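Phosphoribosylaminoimidazole carboxylase (Bombyx mori, PDB 4JA0) probably catalyses two successive steps of purine biosynthesis, carboxylation of aminoimidazole ribonucleotide and the SAICAR synthetase reaction that follows. Local coordinates at residues A[94-99]-A[194-199]; A[99-104]-A[170-175]; A[147-152]-A[160-165]; A[62-67]-A[208-213]; A[37-42]-A[87-92]. All blocks are in the same frame, centred on the assembly; numbering follows the deposited sequence.

In the fold
All five contacts lie in the SAICAR synthetase family region. Interaction 5 pairs two strands of the six-stranded antiparallel sheet, and interaction 4, with its centre about 10 Å away, sets helix 57-74 against the loop between strands 205-207 and 216-220. Phe89 and Val210 touch where these two meet. Interactions 1 and 2, centred about 12 Å apart, share Ile99 and the seven-stranded sheet, in which strands 100-104 and 188-200 are neighbours. Interactions 2 and 3 both use helix 162-183. Interaction 5 closes before 1, 2 and 3 begin; 4 crosses it along the chain and encloses those three. Segments from residue 37 to residue 213 are thereby tied together in that region.

Interaction 1 (A[94-99]-A[194-199]); sequences CEMIPI and KIEFGV
Cys94 faces Gly198, the residue that Met96 also meets. The Cys94 sulfur, set between the backbone N and the carbonyl carbon (chi1 61°), ends 4.0 Å from Gly198 CA, an ordinary van der Waals contact beside a glycine that adds no side chain of its own. Glu95 is gripped twice by Val199 in a hydrogen-bonded antiparallel pair: Glu95 N gives to Val199 O at 2.9 Å and Val199 N to Glu95 O at 2.8 Å. The Glu95 carboxylate turns off toward Asn156, where its bond to the backbone N is weak. Met96 then bends at chi2 and chi3, a flexibility that suits a thioether, and curls its CE methyl to 4.0 Å from Glu196 CB, crossing that chain at about a right angle. Ile97 joins polar and apolar contact: its N donates to Phe197 O at 2.9 Å, while its CD1 methyl reaches Val199 CG2 at 3.5 Å; branched aliphatic side chains suit this buried side of the pairing. Pro98 centres an inverse gamma turn, and here a water takes over from direct pairing. It accepts from Phe197 N and lies within donating distance of Ile97 O and Ile99 O, on either side of the proline in sequence. Backbone polarity is thus met first by strand pairing and then by water, while the methyls of Ile97 and Val199 and the Met96 thioether pack beside the backbone bonds.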
# COMPACT_ATOMS: atom_id res chain seq x y z
N CYS A 94 44.46 -30.05 24.41
CA CYS A 94 43.08 -30.11 24.91
C CYS A 94 42.69 -31.48 25.51
O CYS A 94 43.25 -32.51 25.12
CB CYS A 94 42.11 -29.71 23.80
SG CYS A 94 42.13 -30.74 22.35
N GLU A 95 41.73 -31.48 26.44
CA GLU A 95 41.32 -32.75 27.07
C GLU A 95 40.28 -33.49 26.26
O GLU A 95 39.19 -32.99 25.99
CB GLU A 95 40.79 -32.53 28.50
CG GLU A 95 41.79 -31.91 29.46
CD GLU A 95 41.31 -31.89 30.90
OE1 GLU A 95 40.12 -32.20 31.15
OE2 GLU A 95 42.11 -31.54 31.79
N MET A 96 40.60 -34.73 25.91
CA MET A 96 39.77 -35.47 24.98
C MET A 96 38.47 -35.98 25.61
O MET A 96 38.44 -36.40 26.77
CB MET A 96 40.56 -36.65 24.41
CG MET A 96 41.85 -36.25 23.74
SD MET A 96 41.57 -35.24 22.27
CE MET A 96 40.82 -36.41 21.14
N ILE A 97 37.40 -35.92 24.82
CA ILE A 97 36.16 -36.57 25.17
C ILE A 97 36.34 -38.01 24.70
O ILE A 97 36.61 -38.26 23.53
CB ILE A 97 34.92 -35.98 24.44
CG1 ILE A 97 34.98 -34.45 24.30
CG2 ILE A 97 33.63 -36.43 25.11
CD1 ILE A 97 35.19 -33.74 25.58
N PRO A 98 36.18 -38.97 25.62
CA PRO A 98 36.37 -40.39 25.30
C PRO A 98 35.21 -40.99 24.49
O PRO A 98 34.68 -42.04 24.87
CB PRO A 98 36.43 -41.04 26.68
CG PRO A 98 35.61 -40.17 27.55
CD PRO A 98 35.81 -38.76 27.03
N ILE A 99 34.82 -40.32 23.42
CA ILE A 99 33.81 -40.84 22.51
C ILE A 99 34.38 -40.90 21.11
O ILE A 99 35.02 -39.94 20.66
CB ILE A 99 32.56 -39.95 22.44
CG1 ILE A 99 32.03 -39.68 23.85
CG2 ILE A 99 31.50 -40.56 21.53
CD1 ILE A 99 31.48 -40.92 24.54
N LYS A 194 35.38 -42.04 11.41
CA LYS A 194 35.42 -41.89 12.86
C LYS A 194 36.33 -40.72 13.21
O LYS A 194 37.44 -40.60 12.67
CB LYS A 194 35.94 -43.18 13.54
N ILE A 195 35.86 -39.86 14.11
CA ILE A 195 36.68 -38.75 14.55
C ILE A 195 36.54 -38.68 16.05
O ILE A 195 35.70 -39.37 16.62
CB ILE A 195 36.24 -37.42 13.93
CG1 ILE A 195 34.76 -37.18 14.21
CG2 ILE A 195 36.49 -37.40 12.45
CD1 ILE A 195 34.23 -35.87 13.63
N GLU A 196 37.36 -37.84 16.69
CA GLU A 196 37.31 -37.64 18.13
C GLU A 196 37.45 -36.16 18.47
O GLU A 196 38.13 -35.43 17.76
CB GLU A 196 38.39 -38.49 18.81
CG GLU A 196 38.09 -39.99 18.81
CD GLU A 196 39.26 -40.86 19.29
OE1 GLU A 196 40.15 -40.34 20.01
OE2 GLU A 196 39.31 -42.06 18.93
N PHE A 197 36.83 -35.72 19.56
CA PHE A 197 36.87 -34.31 19.96
C PHE A 197 37.58 -34.12 21.31
O PHE A 197 37.70 -35.06 22.10
CB PHE A 197 35.46 -33.73 20.10
CG PHE A 197 34.71 -33.56 18.80
CD1 PHE A 197 33.77 -34.51 18.39
CD2 PHE A 197 34.90 -32.42 18.01
CE1 PHE A 197 33.07 -34.33 17.20
CE2 PHE A 197 34.20 -32.25 16.84
CZ PHE A 197 33.29 -33.20 16.43
N GLY A 198 38.04 -32.90 21.56
CA GLY A 198 38.63 -32.55 22.84
C GLY A 198 38.18 -31.16 23.22
O GLY A 198 37.61 -30.45 22.38
N VAL A 199 38.41 -30.75 24.47
CA VAL A 199 38.04 -29.41 24.93
C VAL A 199 39.32 -28.63 25.23
O VAL A 199 40.17 -29.10 26.01
CB VAL A 199 37.11 -29.45 26.18
CG1 VAL A 199 36.75 -28.05 26.63
CG2 VAL A 199 35.87 -30.28 25.90
O HOH W 1 35.24 -37.24 21.23

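Interaction 2 (A[99-104]-A[170-175]); sequences IEWVTR and KATILI. With SO4 (sulfate ion), chain J.
Thr172 of helix 162-183 meets Trp101 and Thr103 of strand 100-104 in a helix-on-sheet packing, the two short segments crossing at -48° with axes 8.3 Å apart. The van der Waals contacts come first. Thr172 presents OG1 to Trp101 CB at 3.3 Å, the two side chains lying about perpendicular, and its CG2 methyl to the Thr103 hydroxyl. With CG2 anti to the backbone N, the methyl is directed at the strand, and Thr103 and Thr172 slide past each other in opposite directions. Small beta-branched residues suit so close an approach. The Thr172 hydroxyl is meanwhile bonded to Met168 O, one turn back in its own helix, which satisfies it within this buried layer. Aromatic contacts follow: Ile99 CG2 lies 3.6 Å above one face of the Trp101 indole, toward its rim, and Phe197 meets the ring edge-to-face. The charged contacts lie apart from the helix. Arg104, extended from CG to NE, gives NH1 to sulfate O2 at 3.3 Å, the ion lying at the edge of the guanidinium, while Val102 CG1 sits 4.0 Å above its centre. NE has a salt bridge to Glu130, and Ser110 N also binds the sulfate. The chemistry implies a divided strand: an uncharged side, Trp101 and Thr103, packed on the helix, and a cationic group suited to an anion, although this sulfate probably came from the crystallisation liquor.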
# COMPACT_ATOMS: atom_id res chain seq x y z
N ILE A 99 34.82 -40.32 23.42
CA ILE A 99 33.81 -40.84 22.51
C ILE A 99 34.38 -40.90 21.11
O ILE A 99 35.02 -39.94 20.66
CB ILE A 99 32.56 -39.95 22.44
CG1 ILE A 99 32.03 -39.68 23.85
CG2 ILE A 99 31.50 -40.56 21.53
CD1 ILE A 99 31.48 -40.92 24.54
N GLU A 100 34.18 -42.02 20.43
CA GLU A 100 34.40 -42.05 19.00
C GLU A 100 33.11 -41.67 18.27
O GLU A 100 32.08 -42.31 18.42
CB GLU A 100 34.89 -43.43 18.56
CG GLU A 100 36.30 -43.74 19.03
CD GLU A 100 36.74 -45.15 18.69
OE1 GLU A 100 35.92 -45.87 18.08
OE2 GLU A 100 37.89 -45.52 19.03
N TRP A 101 33.18 -40.60 17.48
CA TRP A 101 32.03 -40.12 16.71
C TRP A 101 32.07 -40.68 15.28
O TRP A 101 32.96 -40.34 14.50
CB TRP A 101 31.98 -38.59 16.71
CG TRP A 101 31.94 -38.03 18.09
CD1 TRP A 101 33.00 -37.89 18.95
CD2 TRP A 101 30.78 -37.58 18.80
NE1 TRP A 101 32.56 -37.36 20.14
CE2 TRP A 101 31.20 -37.15 20.08
CE3 TRP A 101 29.43 -37.48 18.48
CZ2 TRP A 101 30.32 -36.64 21.04
CZ3 TRP A 101 28.55 -36.97 19.43
CH2 TRP A 101 29.00 -36.56 20.69
N VAL A 102 31.12 -41.55 14.96
CA VAL A 102 31.13 -42.30 13.71
C VAL A 102 29.99 -41.87 12.79
O VAL A 102 28.88 -41.63 13.25
CB VAL A 102 31.03 -43.84 13.98
CG1 VAL A 102 30.89 -44.59 12.68
CG2 VAL A 102 32.22 -44.33 14.74
N THR A 103 30.29 -41.70 11.51
CA THR A 103 29.27 -41.34 10.51
C THR A 103 29.28 -42.34 9.37
O THR A 103 30.35 -42.73 8.91
CB THR A 103 29.49 -39.92 9.91
OG1 THR A 103 29.73 -38.98 10.96
CG2 THR A 103 28.26 -39.46 9.19
N ARG A 104 28.10 -42.74 8.91
CA ARG A 104 27.95 -43.67 7.80
C ARG A 104 27.05 -43.12 6.73
O ARG A 104 26.03 -42.52 7.03
CB ARG A 104 27.33 -44.97 8.28
CG ARG A 104 27.92 -45.49 9.55
CD ARG A 104 27.19 -46.72 10.00
NE ARG A 104 27.58 -47.10 11.35
CZ ARG A 104 28.64 -47.85 11.62
NH1 ARG A 104 29.41 -48.32 10.64
NH2 ARG A 104 28.93 -48.14 12.88
N LYS A 170 26.29 -32.59 15.07
CA LYS A 170 26.19 -31.77 13.87
C LYS A 170 27.55 -31.61 13.21
O LYS A 170 27.65 -31.68 11.98
CB LYS A 170 25.55 -30.42 14.20
CG LYS A 170 24.04 -30.48 14.50
CD LYS A 170 23.47 -29.09 14.62
CE LYS A 170 23.89 -28.47 15.91
NZ LYS A 170 23.64 -27.00 15.98
N ALA A 171 28.60 -31.45 14.01
CA ALA A 171 29.94 -31.29 13.46
C ALA A 171 30.44 -32.55 12.77
O ALA A 171 31.04 -32.48 11.70
CB ALA A 171 30.92 -30.88 14.55
N THR A 172 30.17 -33.69 13.37
CA THR A 172 30.62 -34.96 12.82
C THR A 172 29.96 -35.20 11.46
O THR A 172 30.64 -35.56 10.50
CB THR A 172 30.32 -36.14 13.79
OG1 THR A 172 30.90 -35.88 15.08
CG2 THR A 172 30.87 -37.47 13.26
N ILE A 173 28.66 -34.99 11.38
CA ILE A 173 27.98 -35.17 10.11
C ILE A 173 28.55 -34.22 9.07
O ILE A 173 28.77 -34.61 7.92
CB ILE A 173 26.48 -34.93 10.23
CG1 ILE A 173 25.88 -35.91 11.23
CG2 ILE A 173 25.81 -35.06 8.88
CD1 ILE A 173 24.43 -35.64 11.56
N LEU A 174 28.83 -32.99 9.48
CA LEU A 174 29.35 -31.95 8.57
C LEU A 174 30.72 -32.29 7.99
O LEU A 174 30.94 -32.14 6.79
CB LEU A 174 29.41 -30.62 9.32
CG LEU A 174 29.81 -29.38 8.53
CD1 LEU A 174 29.08 -29.39 7.22
CD2 LEU A 174 29.44 -28.15 9.31
N ILE A 175 31.62 -32.77 8.84
CA ILE A 175 32.97 -33.15 8.44
C ILE A 175 32.93 -34.32 7.47
O ILE A 175 33.68 -34.35 6.49
CB ILE A 175 33.81 -33.53 9.67
CG1 ILE A 175 34.18 -32.26 10.44
CG2 ILE A 175 35.05 -34.34 9.30
CD1 ILE A 175 34.62 -32.54 11.85
S SO4 J . 32.36 -50.49 12.02
O1 SO4 J . 33.34 -51.57 11.99
O2 SO4 J . 31.18 -50.99 11.33
O3 SO4 J . 32.03 -50.14 13.41
O4 SO4 J . 32.85 -49.29 11.33

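Interaction 3 (A[147-152]-A[160-165]); sequences QIISAK and IGRDEV
Ile148 O and Ile160 O are bridged by one water, which donates to the first at 2.6 Å and to the second at 2.9 Å. The first carbonyl belongs to helix 145-150, and the second stands just ahead of helix 162-183, so the bridge joins helix 145-150 to the start of helix 162-183; the two helices are linked by a short connection holding strands 154-155 and 158-159. Gly161 is the N-cap of the later helix. Its N donates to Glu164 OE2 at 2.9 Å, on the anti side of the carboxylate. This bond from the N-cap N to the side chain at N3 resembles one half of a capping box, the reciprocal bond being impossible for glycine. Acidic Glu164 suits a position near a helix start, where free backbone N-H groups gather.

Apolar branches close the rest. Ile148 CG2 touches Val165 CG2 at 3.7 Å, and the same valine methyl receives Ile149 CD1 at 3.6 Å, so Val165 acts as a shared stop for two neighbouring isoleucines. Ile149 also runs its CG1 past the backbone of Gly161 and Arg162. Arg162, bent at chi2 and chi3, passes nearly square to Ile149, and its guanidinium has a long, weak ion pair with Glu145. Phe122 of the second subunit packs on the same arginine. At the crossing, Ile149 CD1 lies 3.5 Å from Arg162 NE.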
# COMPACT_ATOMS: atom_id res chain seq x y z
N GLN A 147 23.07 -41.58 27.20
CA GLN A 147 24.18 -42.13 27.98
C GLN A 147 25.32 -41.13 28.13
O GLN A 147 25.88 -40.97 29.23
CB GLN A 147 24.68 -43.44 27.38
CG GLN A 147 23.71 -44.59 27.59
CD GLN A 147 24.16 -45.88 26.92
OE1 GLN A 147 23.98 -46.06 25.71
NE2 GLN A 147 24.71 -46.81 27.71
N ILE A 148 25.65 -40.44 27.05
CA ILE A 148 26.71 -39.45 27.14
C ILE A 148 26.34 -38.33 28.11
O ILE A 148 27.16 -37.93 28.94
CB ILE A 148 27.02 -38.87 25.76
CG1 ILE A 148 27.42 -40.02 24.82
CG2 ILE A 148 28.11 -37.82 25.87
CD1 ILE A 148 27.83 -39.61 23.41
N ILE A 149 25.10 -37.87 28.06
CA ILE A 149 24.68 -36.79 28.95
C ILE A 149 24.62 -37.25 30.42
O ILE A 149 25.08 -36.54 31.31
CB ILE A 149 23.31 -36.17 28.50
CG1 ILE A 149 23.53 -35.10 27.45
CG2 ILE A 149 22.56 -35.55 29.67
CD1 ILE A 149 23.61 -35.63 26.06
N SER A 150 24.07 -38.42 30.66
CA SER A 150 23.95 -38.88 32.04
C SER A 150 25.33 -39.21 32.62
O SER A 150 25.52 -39.20 33.83
CB SER A 150 22.99 -40.07 32.13
OG SER A 150 21.65 -39.69 31.78
N ALA A 151 26.32 -39.41 31.75
CA ALA A 151 27.68 -39.73 32.18
C ALA A 151 28.35 -38.54 32.84
O ALA A 151 29.32 -38.70 33.59
CB ALA A 151 28.49 -40.18 30.99
N LYS A 152 27.83 -37.35 32.55
CA LYS A 152 28.33 -36.10 33.10
C LYS A 152 29.84 -35.91 33.00
O LYS A 152 30.51 -35.67 34.01
CB LYS A 152 27.85 -35.94 34.55
CG LYS A 152 26.40 -35.49 34.65
CD LYS A 152 25.87 -35.60 36.07
CE LYS A 152 24.38 -35.25 36.13
NZ LYS A 152 23.82 -35.43 37.51
N ILE A 160 29.80 -31.52 29.56
CA ILE A 160 29.16 -31.94 28.30
C ILE A 160 27.70 -32.30 28.48
O ILE A 160 27.37 -33.39 28.97
CB ILE A 160 29.89 -33.14 27.67
CG1 ILE A 160 31.32 -32.77 27.32
CG2 ILE A 160 29.15 -33.64 26.43
CD1 ILE A 160 31.81 -33.46 26.11
N GLY A 161 26.82 -31.38 28.08
CA GLY A 161 25.39 -31.62 28.11
C GLY A 161 24.85 -31.78 26.70
O GLY A 161 25.63 -31.83 25.74
N ARG A 162 23.53 -31.79 26.56
CA ARG A 162 22.92 -32.01 25.25
C ARG A 162 23.36 -30.95 24.22
O ARG A 162 23.49 -31.24 23.04
CB ARG A 162 21.39 -32.07 25.40
CG ARG A 162 20.65 -32.46 24.15
CD ARG A 162 20.89 -33.92 23.77
NE ARG A 162 20.46 -34.87 24.80
CZ ARG A 162 19.89 -36.05 24.55
NH1 ARG A 162 19.67 -36.43 23.29
NH2 ARG A 162 19.52 -36.85 25.55
N ASP A 163 23.63 -29.73 24.67
CA ASP A 163 24.08 -28.71 23.74
C ASP A 163 25.42 -29.09 23.14
O ASP A 163 25.62 -29.02 21.92
CB ASP A 163 24.12 -27.33 24.44
CG ASP A 163 22.72 -26.72 24.62
OD1 ASP A 163 21.85 -26.99 23.76
OD2 ASP A 163 22.48 -26.02 25.65
N GLU A 164 26.33 -29.56 23.98
CA GLU A 164 27.65 -29.96 23.51
C GLU A 164 27.55 -31.21 22.64
O GLU A 164 28.19 -31.30 21.60
CB GLU A 164 28.57 -30.20 24.70
CG GLU A 164 29.03 -28.91 25.37
CD GLU A 164 27.91 -28.19 26.14
OE1 GLU A 164 27.97 -26.93 26.21
OE2 GLU A 164 26.98 -28.86 26.66
N VAL A 165 26.71 -32.15 23.04
CA VAL A 165 26.47 -33.32 22.20
C VAL A 165 25.79 -32.94 20.89
O VAL A 165 26.12 -33.50 19.84
CB VAL A 165 25.66 -34.39 22.97
CG1 VAL A 165 25.09 -35.44 22.02
CG2 VAL A 165 26.55 -35.01 24.05
O HOH W 2 28.58 -35.89 29.68

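Interaction 4 (A[62-67]-A[208-213]); sequences QTNAKV and ADVIDS
Asn64 and Asp212 mark the nearest approach of the two backbones, with their CA atoms 5.1 Å apart. Residues 62-67 form part of helix 57-74, whereas 208-213 run in an irregular but fairly extended loop past it. A CA-H...O contact from Asn64 CA to Ile211 O, 3.3 Å long, belongs to this backbone approach.

The polar join is made by the Asn64 amide. Its CG stands anti to the backbone N (chi1 -162°), which carries OD1 out to the loop, where it accepts Ile211 N with an N-H...O angle of 147°. The donor is tilted 27° from the carbonyl plane, and the modelled length of 2.5 Å is doubtful in detail at this resolution. An asparagine suits the site, since its short amide can meet a backbone N-H in a buried layer. Its ND2 passes Val210 CG2 at 3.8 Å and also packs on the Phe89 ring.

Within the SAICAR synthetase domain this contact sets a helix following strand 52-53 against the connection between strands 205-207 and 216-220. Val67 supplies the apolar part: its CG1 meets Ile211 CB at 4.0 Å, the two chains set crosswise. One turn earlier, Thr63 turns its CG2 methyl to Asp212 CA at 3.8 Å, and its hydroxyl is bonded to Ile59 O in the preceding helix turn. Asp212 directs its carboxylate back to the loop, where OD1 accepts Asp214 N in an Asx turn, and Ser215 OG bonds both Asp212 N and Val210 O.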
# COMPACT_ATOMS: atom_id res chain seq x y z
N GLN A 62 51.06 -37.44 6.83
CA GLN A 62 50.75 -36.63 5.66
C GLN A 62 49.26 -36.70 5.31
O GLN A 62 48.66 -35.69 4.97
CB GLN A 62 51.60 -37.03 4.46
CG GLN A 62 53.07 -36.71 4.59
CD GLN A 62 53.83 -37.16 3.37
OE1 GLN A 62 53.79 -38.33 2.99
NE2 GLN A 62 54.55 -36.23 2.75
N THR A 63 48.68 -37.90 5.41
CA THR A 63 47.27 -38.05 5.11
C THR A 63 46.49 -37.12 6.03
O THR A 63 45.70 -36.29 5.60
CB THR A 63 46.78 -39.50 5.34
OG1 THR A 63 47.55 -40.42 4.55
CG2 THR A 63 45.28 -39.62 5.01
N ASN A 64 46.81 -37.24 7.31
CA ASN A 64 46.17 -36.45 8.33
C ASN A 64 46.27 -34.94 8.15
O ASN A 64 45.28 -34.23 8.21
CB ASN A 64 46.80 -36.82 9.65
CG ASN A 64 45.98 -36.41 10.79
OD1 ASN A 64 44.78 -36.65 10.79
ND2 ASN A 64 46.59 -35.73 11.74
N ALA A 65 47.49 -34.45 7.95
CA ALA A 65 47.75 -33.02 7.83
C ALA A 65 46.97 -32.42 6.68
O ALA A 65 46.52 -31.26 6.72
CB ALA A 65 49.23 -32.77 7.64
N LYS A 66 46.81 -33.23 5.63
CA LYS A 66 46.11 -32.79 4.44
C LYS A 66 44.61 -32.63 4.73
O LYS A 66 44.00 -31.61 4.39
CB LYS A 66 46.37 -33.77 3.29
N VAL A 67 44.04 -33.62 5.40
CA VAL A 67 42.63 -33.58 5.78
C VAL A 67 42.35 -32.37 6.65
O VAL A 67 41.43 -31.61 6.38
CB VAL A 67 42.21 -34.90 6.50
CG1 VAL A 67 40.84 -34.76 7.17
CG2 VAL A 67 42.22 -36.07 5.52
N ALA A 208 39.97 -33.08 17.13
CA ALA A 208 41.27 -33.15 17.76
C ALA A 208 42.13 -34.39 17.60
O ALA A 208 43.29 -34.39 18.04
CB ALA A 208 41.11 -32.83 19.23
N ASP A 209 41.61 -35.45 17.01
CA ASP A 209 42.41 -36.67 16.95
C ASP A 209 43.30 -36.70 15.71
O ASP A 209 44.21 -35.89 15.55
CB ASP A 209 41.53 -37.93 17.05
CG ASP A 209 42.34 -39.21 17.27
OD1 ASP A 209 41.80 -40.31 17.05
OD2 ASP A 209 43.53 -39.10 17.66
N VAL A 210 43.02 -37.67 14.86
CA VAL A 210 43.79 -37.96 13.68
C VAL A 210 42.79 -38.52 12.68
O VAL A 210 42.02 -39.41 13.02
CB VAL A 210 44.87 -38.99 13.99
CG1 VAL A 210 45.19 -39.80 12.76
CG2 VAL A 210 46.10 -38.30 14.53
N ILE A 211 42.78 -38.01 11.46
CA ILE A 211 41.95 -38.62 10.45
C ILE A 211 42.88 -39.11 9.35
O ILE A 211 43.44 -38.30 8.61
CB ILE A 211 40.87 -37.63 9.90
CG1 ILE A 211 40.15 -36.93 11.06
CG2 ILE A 211 39.87 -38.35 9.02
CD1 ILE A 211 39.13 -35.90 10.61
N ASP A 212 43.07 -40.43 9.27
CA ASP A 212 43.89 -41.01 8.21
C ASP A 212 43.17 -42.22 7.60
O ASP A 212 41.95 -42.32 7.71
CB ASP A 212 45.29 -41.40 8.72
CG ASP A 212 45.26 -42.38 9.89
OD1 ASP A 212 44.29 -43.16 9.97
OD2 ASP A 212 46.22 -42.41 10.70
N SER A 213 43.91 -43.12 6.95
CA SER A 213 43.28 -44.31 6.36
C SER A 213 42.85 -45.32 7.39
O SER A 213 42.23 -46.33 7.04
CB SER A 213 44.16 -44.98 5.31
OG SER A 213 44.25 -44.19 4.14

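Interaction 5 (A[37-42]-A[87-92]); sequences LNKDRI and TAFLSK
Leu37 and Phe89 form a hydrogen-bonded pair in the antiparallel sheet that strands 36-43 and 88-91 share. The backbone bonds come first: Leu37 N reaches Phe89 O at 2.8 Å with an almost straight N-H...O angle of 179°, and Phe89 N returns to Leu37 O at 2.9 Å. Lys39 N then gives to Thr87 O at 3.0 Å, continuing the pairing beyond the non-hydrogen-bonded pair Asn38 and Ala88.

Apolar contacts fill the face that bears Leu37 and Phe89. Leu37 CB lies over one face of the Phe89 ring in a CH-pi contact, 4.0 Å from the centroid, and Leu37 CD2 touches Phe89 CE2 at 3.6 Å. The two side chains run side by side, pointing the same way; a branched leucine can spread both methyls along the ring, which is also met by Phe80, edge-to-face, and by Val210.

The mixed contact is that of Lys39. Bends at chi3 and chi4 turn its chain across Phe89, and lysine suits the place because a long aliphatic chain can lie against the ring while its NZ bonds Asn61 OD1 of helix 57-74. Along the way its CE methylene approaches the ring edge, 3.8 Å from Phe89 CE2.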
# COMPACT_ATOMS: atom_id res chain seq x y z
N LEU A 37 52.21 -34.52 18.46
CA LEU A 37 51.69 -35.87 18.25
C LEU A 37 52.64 -36.58 17.33
O LEU A 37 53.00 -36.05 16.28
CB LEU A 37 50.26 -35.85 17.68
CG LEU A 37 49.52 -37.20 17.60
CD1 LEU A 37 48.01 -37.07 17.79
CD2 LEU A 37 49.81 -37.92 16.27
N ASN A 38 53.09 -37.75 17.76
CA ASN A 38 54.06 -38.54 17.01
C ASN A 38 53.45 -39.87 16.55
O ASN A 38 53.07 -40.69 17.39
CB ASN A 38 55.28 -38.81 17.89
CG ASN A 38 56.51 -39.15 17.09
OD1 ASN A 38 56.53 -39.06 15.86
ND2 ASN A 38 57.56 -39.56 17.80
N LYS A 39 53.32 -40.08 15.24
CA LYS A 39 52.75 -41.34 14.76
C LYS A 39 53.79 -42.46 14.66
O LYS A 39 54.91 -42.24 14.20
CB LYS A 39 52.01 -41.14 13.44
CG LYS A 39 50.52 -40.82 13.64
CD LYS A 39 49.94 -40.05 12.46
CE LYS A 39 50.19 -38.55 12.61
NZ LYS A 39 51.63 -38.19 12.86
N ASP A 40 53.39 -43.66 15.07
CA ASP A 40 54.30 -44.81 15.12
C ASP A 40 54.05 -45.75 13.96
O ASP A 40 52.94 -45.79 13.42
CB ASP A 40 54.14 -45.56 16.45
N ARG A 41 55.06 -46.53 13.58
CA ARG A 41 54.95 -47.39 12.40
C ARG A 41 54.31 -48.74 12.71
O ARG A 41 54.86 -49.78 12.37
CB ARG A 41 56.31 -47.60 11.72
CG ARG A 41 56.66 -46.61 10.59
CD ARG A 41 58.14 -46.71 10.16
NE ARG A 41 59.09 -46.33 11.19
CZ ARG A 41 59.62 -45.12 11.30
NH1 ARG A 41 59.32 -44.17 10.42
NH2 ARG A 41 60.49 -44.85 12.28
N ILE A 42 53.14 -48.70 13.34
CA ILE A 42 52.40 -49.91 13.68
C ILE A 42 50.97 -49.84 13.11
O ILE A 42 50.41 -48.76 12.94
CB ILE A 42 52.31 -50.11 15.20
N THR A 87 56.72 -37.44 10.42
CA THR A 87 55.96 -38.42 11.17
C THR A 87 55.16 -37.81 12.32
O THR A 87 54.35 -38.48 12.95
CB THR A 87 56.89 -39.49 11.75
OG1 THR A 87 58.02 -38.83 12.34
CG2 THR A 87 57.37 -40.43 10.66
N ALA A 88 55.37 -36.51 12.55
CA ALA A 88 54.74 -35.84 13.68
C ALA A 88 54.09 -34.50 13.32
O ALA A 88 54.40 -33.91 12.28
CB ALA A 88 55.76 -35.64 14.81
N PHE A 89 53.18 -34.04 14.16
CA PHE A 89 52.59 -32.72 13.99
C PHE A 89 52.28 -31.99 15.31
O PHE A 89 52.13 -32.62 16.36
CB PHE A 89 51.32 -32.77 13.12
CG PHE A 89 50.15 -33.44 13.78
CD1 PHE A 89 49.35 -32.75 14.69
CD2 PHE A 89 49.82 -34.75 13.46
CE1 PHE A 89 48.27 -33.37 15.29
CE2 PHE A 89 48.74 -35.36 14.05
CZ PHE A 89 47.96 -34.67 14.96
N LEU A 90 52.13 -30.67 15.21
CA LEU A 90 51.80 -29.83 16.34
C LEU A 90 50.32 -29.60 16.45
O LEU A 90 49.64 -29.24 15.48
CB LEU A 90 52.50 -28.47 16.22
CG LEU A 90 53.99 -28.69 16.39
CD1 LEU A 90 54.81 -27.49 15.91
CD2 LEU A 90 54.25 -29.00 17.86
N SER A 91 49.83 -29.79 17.67
CA SER A 91 48.42 -29.75 17.97
C SER A 91 48.19 -28.79 19.13
O SER A 91 49.03 -28.67 20.03
CB SER A 91 47.96 -31.16 18.35
OG SER A 91 46.66 -31.18 18.93
N LYS A 92 47.05 -28.10 19.11
CA LYS A 92 46.65 -27.30 20.26
C LYS A 92 46.27 -28.27 21.39
O LYS A 92 45.52 -29.23 21.16
CB LYS A 92 45.48 -26.37 19.89